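Local coordinates for CELL WALL surface anchor family protein (Streptococcus pneumoniae, PDB 2X9X) that forms the repeating backbone of the pneumococcal pilus, a surface fibre built from copies of this subunit and probably involved in adhesion, at residues E282-N287 with V369-S374; G292-R297 with A362-E367; Y390-T395 with Q408-T413. The protein carries 1 engineered substitution. All blocks are in the same frame, centred on the assembly; numbering follows the deposited sequence.

Contact 1 (E282-N287 with V369-S374)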
loop_
_atom_site.group_PDB
_atom_site.type_symbol
_atom_site.label_atom_id
_atom_site.label_comp_id
_atom_site.label_asym_id
_atom_site.label_seq_id
_atom_site.Cartn_x
_atom_site.Cartn_y
_atom_site.Cartn_z
ATOM N N GLU A 282 -22.006 -20.176 6.859
ATOM C CA GLU A 282 -20.836 -19.663 7.569
ATOM C C GLU A 282 -19.639 -20.595 7.432
ATOM O O GLU A 282 -19.792 -21.821 7.469
ATOM C CB GLU A 282 -21.172 -19.405 9.043
ATOM C CG GLU A 282 -22.371 -18.478 9.231
ATOM C CD GLU A 282 -22.621 -18.088 10.680
ATOM O OE1 GLU A 282 -21.848 -18.508 11.567
ATOM O OE2 GLU A 282 -23.596 -17.350 10.930
ATOM N N PHE A 283 -18.455 -20.001 7.272
ATOM C CA PHE A 283 -17.229 -20.750 7.011
ATOM C C PHE A 283 -16.027 -20.211 7.776
ATOM O O PHE A 283 -15.951 -19.020 8.092
ATOM C CB PHE A 283 -16.875 -20.689 5.524
ATOM C CG PHE A 283 -17.922 -21.261 4.629
ATOM C CD1 PHE A 283 -17.848 -22.581 4.213
ATOM C CD2 PHE A 283 -18.982 -20.481 4.197
ATOM C CE1 PHE A 283 -18.818 -23.116 3.383
ATOM C CE2 PHE A 283 -19.957 -21.011 3.369
ATOM C CZ PHE A 283 -19.872 -22.329 2.960
ATOM N N VAL A 284 -15.077 -21.099 8.047
ATOM C CA VAL A 284 -13.756 -20.696 8.499
ATOM C C VAL A 284 -12.722 -21.214 7.503
ATOM O O VAL A 284 -13.054 -21.993 6.602
ATOM C CB VAL A 284 -13.442 -21.210 9.921
ATOM C CG1 VAL A 284 -14.412 -20.590 10.930
ATOM C CG2 VAL A 284 -13.495 -22.735 9.968
ATOM N N ILE A 285 -11.481 -20.768 7.650
ATOM C CA ILE A 285 -10.414 -21.170 6.741
ATOM C C ILE A 285 -9.325 -21.961 7.462
ATOM O O ILE A 285 -8.802 -21.527 8.492
ATOM C CB ILE A 285 -9.796 -19.945 6.040
ATOM C CG1 ILE A 285 -10.837 -19.280 5.136
ATOM C CG2 ILE A 285 -8.573 -20.354 5.232
ATOM C CD1 ILE A 285 -10.419 -17.922 4.606
ATOM N N ALA A 286 -8.996 -23.134 6.921
ATOM C CA ALA A 286 -7.958 -23.983 7.495
ATOM C C ALA A 286 -6.751 -24.069 6.567
ATOM O O ALA A 286 -6.869 -23.837 5.358
ATOM C CB ALA A 286 -8.505 -25.375 7.788
ATOM N N ASN A 287 -5.593 -24.402 7.132
ATOM C CA ASN A 287 -4.362 -24.508 6.353
ATOM C C ASN A 287 -4.017 -25.953 5.980
ATOM O O ASN A 287 -2.909 -26.237 5.526
ATOM C CB ASN A 287 -3.188 -23.824 7.074
ATOM C CG ASN A 287 -2.862 -24.460 8.420
ATOM O OD1 ASN A 287 -3.366 -25.530 8.759
ATOM N ND2 ASN A 287 -2.005 -23.798 9.190
ATOM N N VAL A 369 -11.065 -16.278 15.342
ATOM C CA VAL A 369 -11.084 -16.980 14.067
ATOM C C VAL A 369 -11.970 -16.218 13.093
ATOM O O VAL A 369 -13.074 -15.795 13.444
ATOM C CB VAL A 369 -11.569 -18.448 14.221
ATOM C CG1 VAL A 369 -11.835 -19.084 12.860
ATOM C CG2 VAL A 369 -10.545 -19.269 14.996
ATOM N N VAL A 370 -11.464 -16.016 11.881
ATOM C CA VAL A 370 -12.199 -15.295 10.853
ATOM C C VAL A 370 -13.381 -16.125 10.359
ATOM O O VAL A 370 -13.215 -17.276 9.939
ATOM C CB VAL A 370 -11.285 -14.926 9.662
ATOM C CG1 VAL A 370 -12.075 -14.205 8.580
ATOM C CG2 VAL A 370 -10.111 -14.067 10.130
ATOM N N LYS A 371 -14.573 -15.539 10.417
ATOM C CA LYS A 371 -15.787 -16.229 9.997
ATOM C C LYS A 371 -16.448 -15.519 8.821
ATOM O O LYS A 371 -16.848 -14.351 8.916
ATOM C CB LYS A 371 -16.769 -16.369 11.164
ATOM C CG LYS A 371 -18.024 -17.139 10.802
ATOM C CD LYS A 371 -18.638 -17.794 12.017
ATOM C CE LYS A 371 -17.729 -18.889 12.564
ATOM N NZ LYS A 371 -18.285 -19.482 13.808
ATOM N N LEU A 372 -16.563 -16.237 7.710
ATOM C CA LEU A 372 -17.164 -15.690 6.502
ATOM C C LEU A 372 -18.626 -16.110 6.432
ATOM O O LEU A 372 -18.976 -17.204 6.870
ATOM C CB LEU A 372 -16.399 -16.171 5.268
ATOM C CG LEU A 372 -14.882 -15.974 5.353
ATOM C CD1 LEU A 372 -14.193 -16.498 4.092
ATOM C CD2 LEU A 372 -14.548 -14.505 5.594
ATOM N N VAL A 373 -19.473 -15.233 5.894
ATOM C CA VAL A 373 -20.914 -15.475 5.826
ATOM C C VAL A 373 -21.438 -15.081 4.448
ATOM O O VAL A 373 -21.160 -13.984 3.975
ATOM C CB VAL A 373 -21.678 -14.639 6.887
ATOM C CG1 VAL A 373 -23.168 -14.974 6.853
ATOM C CG2 VAL A 373 -21.100 -14.855 8.297
ATOM N N SER A 374 -22.193 -15.968 3.806
ATOM C CA SER A 374 -22.694 -15.693 2.463
ATOM C C SER A 374 -23.869 -14.711 2.487
ATOM O O SER A 374 -24.758 -14.815 3.337
ATOM C CB SER A 374 -23.093 -16.994 1.749
ATOM O OG SER A 374 -24.157 -17.653 2.418
HETATM O O HOH W 1 -20.586 -20.747 12.448
HETATM O O HOH W 2 -10.894 -18.643 9.489
#
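The carbonyl oxygen of Phe283 is gripped twice by the neighbouring strand. Leu372 N donates to Phe283 O at 2.9 Å, nearly straight (163° at the hydrogen) and in the carbonyl plane, and the CA-H of Lys371 leans on the same oxygen at 3.4 Å. Phe283 N returns the bond to Leu372 O, tilted somewhat from that carbonyl's plane, and Glu282 CA adds a C-H...O contact to Leu372 O at 3.2 Å. This is the antiparallel hydrogen-bonded pair. Farther along the chains diverge, and a water takes over the rung, accepting from Ile285 N and donating to Val370 O at 2.7 Å.

On the Glu282 side, CG is held anti to the carbonyl carbon (chi1 -55°), the chain runs on extended, and the side chain passes obliquely across that of Lys371. Glu282 OE1 lies 3.3 Å from Lys371 CD, yet its distance to Lys371 NZ, 4.3 Å, is beyond a salt bridge; a water accepting from NZ and donating to OE1 joins the charges. Glu282 OE2 is salt-bridged to Lys314, on helix 304-325.

Apolar contacts fill the rest. Val284 CG1 meets Val369 CG1 at 3.6 Å where the backbones have parted, and on the face carrying Leu372 the CD1 atoms of Ile285 and Leu372 touch.

The chemistry thus gives a short ladder with one doubly bonded pair, continued through a water between Ile285 N and Val370 O. Held by one lysine directly and another through water, the Glu282 carboxylate is probably stabilised as an anion despite its burial.

Contact 2 (G292-R297 with A362-E367)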
loop_
_atom_site.group_PDB
_atom_site.type_symbol
_atom_site.label_atom_id
_atom_site.label_comp_id
_atom_site.label_asym_id
_atom_site.label_seq_id
_atom_site.Cartn_x
_atom_site.Cartn_y
_atom_site.Cartn_z
ATOM N N GLY A 292 -4.886 -29.546 11.361
ATOM C CA GLY A 292 -4.233 -28.284 11.058
ATOM C C GLY A 292 -4.746 -27.127 11.895
ATOM O O GLY A 292 -5.269 -27.330 12.994
ATOM N N GLN A 293 -4.591 -25.910 11.376
ATOM C CA GLN A 293 -4.992 -24.705 12.104
ATOM C C GLN A 293 -5.948 -23.823 11.304
ATOM O O GLN A 293 -6.127 -24.010 10.102
ATOM C CB GLN A 293 -3.767 -23.892 12.537
ATOM C CG GLN A 293 -2.813 -24.642 13.461
ATOM C CD GLN A 293 -1.799 -25.471 12.697
ATOM O OE1 GLN A 293 -1.293 -25.047 11.658
ATOM N NE2 GLN A 293 -1.486 -26.654 13.215
ATOM N N TYR A 294 -6.532 -22.844 11.986
ATOM C CA TYR A 294 -7.549 -21.983 11.404
ATOM C C TYR A 294 -7.089 -20.535 11.379
ATOM O O TYR A 294 -6.351 -20.087 12.262
ATOM C CB TYR A 294 -8.846 -22.112 12.198
ATOM C CG TYR A 294 -9.318 -23.540 12.285
ATOM C CD1 TYR A 294 -10.181 -24.064 11.330
ATOM C CD2 TYR A 294 -8.878 -24.374 13.301
ATOM C CE1 TYR A 294 -10.604 -25.376 11.394
ATOM C CE2 TYR A 294 -9.295 -25.691 13.376
ATOM C CZ TYR A 294 -10.160 -26.186 12.418
ATOM O OH TYR A 294 -10.584 -27.493 12.480
ATOM N N LEU A 295 -7.526 -19.805 10.358
ATOM C CA LEU A 295 -7.113 -18.419 10.184
ATOM C C LEU A 295 -7.805 -17.510 11.193
ATOM O O LEU A 295 -9.033 -17.460 11.251
ATOM C CB LEU A 295 -7.424 -17.946 8.762
ATOM C CG LEU A 295 -6.948 -16.539 8.399
ATOM C CD1 LEU A 295 -5.432 -16.509 8.283
ATOM C CD2 LEU A 295 -7.603 -16.071 7.102
ATOM N N ALA A 296 -7.009 -16.802 11.987
ATOM C CA ALA A 296 -7.535 -15.868 12.979
ATOM C C ALA A 296 -6.868 -14.506 12.845
ATOM O O ALA A 296 -5.725 -14.407 12.382
ATOM C CB ALA A 296 -7.323 -16.415 14.393
ATOM N N ARG A 297 -7.576 -13.453 13.244
ATOM C CA ARG A 297 -6.920 -12.162 13.418
ATOM C C ARG A 297 -6.105 -12.221 14.708
ATOM O O ARG A 297 -6.488 -12.895 15.672
ATOM C CB ARG A 297 -7.918 -10.986 13.419
ATOM C CG ARG A 297 -8.915 -10.944 14.587
ATOM C CD ARG A 297 -9.989 -9.860 14.357
ATOM N NE ARG A 297 -10.750 -10.167 13.151
ATOM C CZ ARG A 297 -11.852 -10.908 13.128
ATOM N NH1 ARG A 297 -12.374 -11.375 14.260
ATOM N NH2 ARG A 297 -12.443 -11.165 11.970
ATOM N N ALA A 362 -4.949 -23.344 16.618
ATOM C CA ALA A 362 -5.408 -24.733 16.645
ATOM C C ALA A 362 -6.902 -24.873 16.953
ATOM O O ALA A 362 -7.541 -25.820 16.498
ATOM C CB ALA A 362 -4.581 -25.549 17.633
ATOM N N ASP A 363 -7.451 -23.927 17.715
ATOM C CA ASP A 363 -8.833 -24.008 18.192
ATOM C C ASP A 363 -9.803 -23.272 17.271
ATOM O O ASP A 363 -9.810 -22.046 17.229
ATOM C CB ASP A 363 -8.920 -23.423 19.607
ATOM C CG ASP A 363 -10.305 -23.554 20.220
ATOM O OD1 ASP A 363 -11.195 -24.173 19.598
ATOM O OD2 ASP A 363 -10.501 -23.034 21.338
ATOM N N LYS A 364 -10.633 -24.014 16.541
ATOM C CA LYS A 364 -11.564 -23.376 15.608
ATOM C C LYS A 364 -12.615 -22.525 16.321
ATOM O O LYS A 364 -13.258 -21.672 15.704
ATOM C CB LYS A 364 -12.221 -24.394 14.667
ATOM C CG LYS A 364 -13.132 -25.406 15.333
ATOM C CD LYS A 364 -13.780 -26.303 14.283
ATOM C CE LYS A 364 -14.508 -27.480 14.909
ATOM N NZ LYS A 364 -15.063 -28.398 13.873
ATOM N N ASP A 365 -12.777 -22.750 17.622
ATOM C CA ASP A 365 -13.741 -21.997 18.421
ATOM C C ASP A 365 -13.147 -20.717 19.013
ATOM O O ASP A 365 -13.847 -19.959 19.689
ATOM C CB ASP A 365 -14.317 -22.873 19.536
ATOM C CG ASP A 365 -15.186 -23.997 19.003
ATOM O OD1 ASP A 365 -15.884 -23.781 17.990
ATOM O OD2 ASP A 365 -15.174 -25.094 19.601
ATOM N N ASN A 366 -11.859 -20.484 18.763
ATOM C CA ASN A 366 -11.196 -19.255 19.199
ATOM C C ASN A 366 -11.988 -18.036 18.728
ATOM O O ASN A 366 -12.379 -17.958 17.563
ATOM C CB ASN A 366 -9.756 -19.219 18.670
ATOM C CG ASN A 366 -8.967 -18.018 19.171
ATOM O OD1 ASN A 366 -9.294 -16.870 18.872
ATOM N ND2 ASN A 366 -7.898 -18.287 19.918
ATOM N N GLU A 367 -12.234 -17.092 19.631
ATOM C CA GLU A 367 -13.082 -15.945 19.316
ATOM C C GLU A 367 -12.535 -15.062 18.188
ATOM O O GLU A 367 -13.260 -14.239 17.625
ATOM C CB GLU A 367 -13.350 -15.105 20.569
ATOM C CG GLU A 367 -12.106 -14.557 21.241
ATOM C CD GLU A 367 -12.428 -13.723 22.469
ATOM O OE1 GLU A 367 -11.590 -12.878 22.848
ATOM O OE2 GLU A 367 -13.518 -13.909 23.054
HETATM O O HOH W 3 -6.527 -28.088 15.275
#
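Tyr294 and Lys364 make the main meeting here, a CH-pi contact. Lys364 CB sits 3.4 Å from the centroid of the Tyr294 ring and only 11° off its normal, squarely over the centre of one face. The two side chains lie side by side and point the same way, so the lysine continues across the ring and its CD comes within 3.9 Å of Tyr294 OH. Lys364 reaches this line with CG lodged between its own backbone N and carbonyl carbon (chi1 65°) and the chain extended beyond. Its ammonium group then travels past the phenol to a salt bridge with Glu393, on strand 388-394.

Looser van der Waals contacts surround that CH-pi contact. At the ring's edge, in its plane, Ala362 O approaches Tyr294 CE2 to 3.6 Å. Gln293, bent at chi2, lays CG beside the backbone N of Ala362, while its amide oxygen accepts from Asn287.

No direct hydrogen bond crosses between the segments; the polar link is a water. It donates both to Gly292 O and to Ala362 O, 2.8 Å away in the latter case, tying two carbonyls that could not bond each other.

Hydrogen bonds within 362-367 give the loop its shape. Asn366 N donates to Asp363 O at 3.0 Å, closing a type I turn, and Asp365 N bonds Asp363 OD1 at 2.9 Å from well above the carboxylate plane.

Together these make a type I beta turn braced by an Asx turn, starting one residue after strand 358-361, which pairs antiparallel with 294-297, and folded back so that its lysine covers a tyrosine of the partner strand.

Contact 3 (Y390-T395 with Q408-T413)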
loop_
_atom_site.group_PDB
_atom_site.type_symbol
_atom_site.label_atom_id
_atom_site.label_comp_id
_atom_site.label_asym_id
_atom_site.label_seq_id
_atom_site.Cartn_x
_atom_site.Cartn_y
_atom_site.Cartn_z
ATOM N N TYR A 390 -5.431 -23.397 0.539
ATOM C CA TYR A 390 -6.179 -23.346 1.785
ATOM C C TYR A 390 -7.454 -24.161 1.655
ATOM O O TYR A 390 -7.781 -24.646 0.567
ATOM C CB TYR A 390 -6.506 -21.895 2.162
ATOM C CG TYR A 390 -5.294 -20.996 2.234
ATOM C CD1 TYR A 390 -4.454 -21.013 3.343
ATOM C CD2 TYR A 390 -4.990 -20.127 1.197
ATOM C CE1 TYR A 390 -3.343 -20.187 3.412
ATOM C CE2 TYR A 390 -3.884 -19.299 1.259
ATOM C CZ TYR A 390 -3.066 -19.332 2.364
ATOM O OH TYR A 390 -1.973 -18.497 2.413
ATOM N N TYR A 391 -8.172 -24.311 2.762
ATOM C CA TYR A 391 -9.367 -25.147 2.786
ATOM C C TYR A 391 -10.513 -24.505 3.562
ATOM O O TYR A 391 -10.360 -24.159 4.731
ATOM C CB TYR A 391 -9.035 -26.511 3.393
ATOM C CG TYR A 391 -7.981 -27.269 2.620
ATOM C CD1 TYR A 391 -8.336 -28.223 1.677
ATOM C CD2 TYR A 391 -6.631 -27.013 2.818
ATOM C CE1 TYR A 391 -7.376 -28.912 0.961
ATOM C CE2 TYR A 391 -5.662 -27.698 2.107
ATOM C CZ TYR A 391 -6.041 -28.645 1.181
ATOM O OH TYR A 391 -5.081 -29.331 0.469
ATOM N N LEU A 392 -11.659 -24.341 2.908
ATOM C CA LEU A 392 -12.849 -23.859 3.597
ATOM C C LEU A 392 -13.442 -24.970 4.448
ATOM O O LEU A 392 -13.514 -26.122 4.016
ATOM C CB LEU A 392 -13.924 -23.432 2.600
ATOM C CG LEU A 392 -13.926 -22.066 1.930
ATOM C CD1 LEU A 392 -15.193 -21.960 1.075
ATOM C CD2 LEU A 392 -13.858 -20.935 2.946
ATOM N N GLU A 393 -13.889 -24.617 5.646
ATOM C CA GLU A 393 -14.691 -25.526 6.451
ATOM C C GLU A 393 -16.011 -24.863 6.823
ATOM O O GLU A 393 -16.026 -23.797 7.445
ATOM C CB GLU A 393 -13.940 -25.962 7.710
ATOM C CG GLU A 393 -14.725 -26.951 8.557
ATOM C CD GLU A 393 -13.947 -27.469 9.749
ATOM O OE1 GLU A 393 -12.756 -27.816 9.593
ATOM O OE2 GLU A 393 -14.538 -27.547 10.846
ATOM N N GLU A 394 -17.120 -25.480 6.431
ATOM C CA GLU A 394 -18.424 -24.928 6.774
ATOM C C GLU A 394 -18.714 -25.162 8.251
ATOM O O GLU A 394 -18.584 -26.282 8.745
ATOM C CB GLU A 394 -19.527 -25.544 5.914
ATOM C CG GLU A 394 -20.859 -24.823 6.034
ATOM C CD GLU A 394 -21.938 -25.434 5.163
ATOM O OE1 GLU A 394 -22.308 -26.602 5.397
ATOM O OE2 GLU A 394 -22.426 -24.740 4.251
ATOM N N THR A 395 -19.103 -24.101 8.951
ATOM C CA THR A 395 -19.410 -24.198 10.374
ATOM C C THR A 395 -20.906 -24.029 10.643
ATOM O O THR A 395 -21.408 -24.447 11.688
ATOM C CB THR A 395 -18.602 -23.177 11.203
ATOM O OG1 THR A 395 -18.820 -21.858 10.688
ATOM C CG2 THR A 395 -17.114 -23.499 11.138
ATOM N N GLN A 408 -13.263 -27.697 1.583
ATOM C CA GLN A 408 -13.128 -27.412 0.163
ATOM C C GLN A 408 -11.853 -26.650 -0.143
ATOM O O GLN A 408 -11.638 -25.541 0.345
ATOM C CB GLN A 408 -14.331 -26.655 -0.384
ATOM C CG GLN A 408 -14.235 -26.433 -1.885
ATOM C CD GLN A 408 -15.558 -26.052 -2.507
ATOM O OE1 GLN A 408 -16.625 -26.361 -1.973
ATOM N NE2 GLN A 408 -15.498 -25.378 -3.649
ATOM N N LYS A 409 -11.015 -27.270 -0.962
ATOM C CA LYS A 409 -9.732 -26.712 -1.352
ATOM C C LYS A 409 -9.906 -25.472 -2.222
ATOM O O LYS A 409 -10.776 -25.424 -3.102
ATOM C CB LYS A 409 -8.940 -27.778 -2.110
ATOM C CG LYS A 409 -7.550 -27.374 -2.567
ATOM C CD LYS A 409 -6.930 -28.515 -3.377
ATOM C CE LYS A 409 -5.487 -28.247 -3.752
ATOM N NZ LYS A 409 -4.899 -29.414 -4.474
ATOM N N PHE A 410 -9.092 -24.458 -1.955
ATOM C CA PHE A 410 -8.963 -23.329 -2.868
ATOM C C PHE A 410 -7.527 -22.826 -2.942
ATOM O O PHE A 410 -6.741 -22.994 -2.006
ATOM C CB PHE A 410 -9.957 -22.198 -2.551
ATOM C CG PHE A 410 -9.734 -21.511 -1.223
ATOM C CD1 PHE A 410 -9.025 -20.318 -1.153
ATOM C CD2 PHE A 410 -10.287 -22.022 -0.056
ATOM C CE1 PHE A 410 -8.845 -19.665 0.063
ATOM C CE2 PHE A 410 -10.113 -21.377 1.157
ATOM C CZ PHE A 410 -9.393 -20.192 1.216
ATOM N N GLU A 411 -7.178 -22.244 -4.081
ATOM C CA GLU A 411 -5.830 -21.739 -4.294
ATOM C C GLU A 411 -5.830 -20.221 -4.355
ATOM O O GLU A 411 -6.570 -19.622 -5.134
ATOM C CB GLU A 411 -5.248 -22.306 -5.591
ATOM C CG GLU A 411 -5.323 -23.819 -5.709
ATOM C CD GLU A 411 -4.191 -24.522 -4.993
ATOM O OE1 GLU A 411 -4.119 -25.769 -5.071
ATOM O OE2 GLU A 411 -3.371 -23.826 -4.359
ATOM N N VAL A 412 -4.998 -19.601 -3.523
ATOM C CA VAL A 412 -4.789 -18.160 -3.584
ATOM C C VAL A 412 -3.529 -17.894 -4.404
ATOM O O VAL A 412 -2.480 -18.506 -4.168
ATOM C CB VAL A 412 -4.652 -17.563 -2.175
ATOM C CG1 VAL A 412 -4.322 -16.069 -2.244
ATOM C CG2 VAL A 412 -5.930 -17.814 -1.372
ATOM N N THR A 413 -3.647 -17.001 -5.382
ATOM C CA THR A 413 -2.564 -16.694 -6.309
ATOM C C THR A 413 -2.573 -15.209 -6.628
ATOM O O THR A 413 -3.441 -14.471 -6.161
ATOM C CB THR A 413 -2.738 -17.429 -7.646
ATOM O OG1 THR A 413 -3.807 -16.818 -8.383
ATOM C CG2 THR A 413 -3.044 -18.911 -7.425
#
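Tyr390 and Phe410 belong to an antiparallel ladder at one edge of the four-stranded sheet, where strand 408-412 is the outermost strand and 388-394 its neighbour. Four backbone bonds hold the pair. Tyr390 and Phe410 exchange two, with Phe410 N to Tyr390 O at 2.8 Å, and Leu392 and Gln408 exchange two more; Tyr391 and Lys409 form the non-hydrogen-bonded pair between them.

The face carrying Tyr390, Leu392 and Phe410 is where the shapes interlock. Phe410 has CG wedged between its backbone N and carbonyl carbon (chi1 66°), which swings the ring over toward the partner strand. Tyr390 CB rests as a bump on one face of this ring, offset toward the rim, 3.5 Å from Phe410 CZ. The tyrosine ring itself goes off obliquely, its plane at 40° to that of Phe410. Leu392 crosses Phe410 at about a right angle and brings CG to within 4.0 Å of Phe410 CE2, so the phenyl ring is flanked by a tyrosine methylene and the leucine CG. Val412 fills the next position along, with CG2 at the edge of the Tyr390 ring. Below this layer, Phe268 of strand 260-271 meets Phe410 edge-to-face, and Leu392 touches Phe268 and Val438; this is the side that packs against the second sheet.

The opposite face is simpler. Tyr391 and Lys409 lie side by side, pointing the same way, and Lys409 stretches out fully extended toward a long salt bridge with Glu411. Its methylene root does the touching: Lys409 CB lies 3.6 Å from Tyr391 CE1.

Overall arrangement
All three contacts sit in the C-terminal part of the chain, about 25 to 27 Å from its centre. Contacts 1 and 3 build one four-stranded antiparallel sheet, ordered 372-373, 282-286, 388-394, 408-412; their centres are 9 Å apart, and bonds such as Ala286 N to Tyr391 O zip the middle strands together. Contact 2, centred 10 Å from contact 1 and 14 Å from contact 3, lies at the separate two-stranded pair 294-297/358-361 beside it. Its segments fall between those of contact 1 along the chain, so both contacts close around the helical insertion 304-354, while contact 3 follows as a shorter closure. This is consistent with a Cna-B-like pilin domain with two helices inserted.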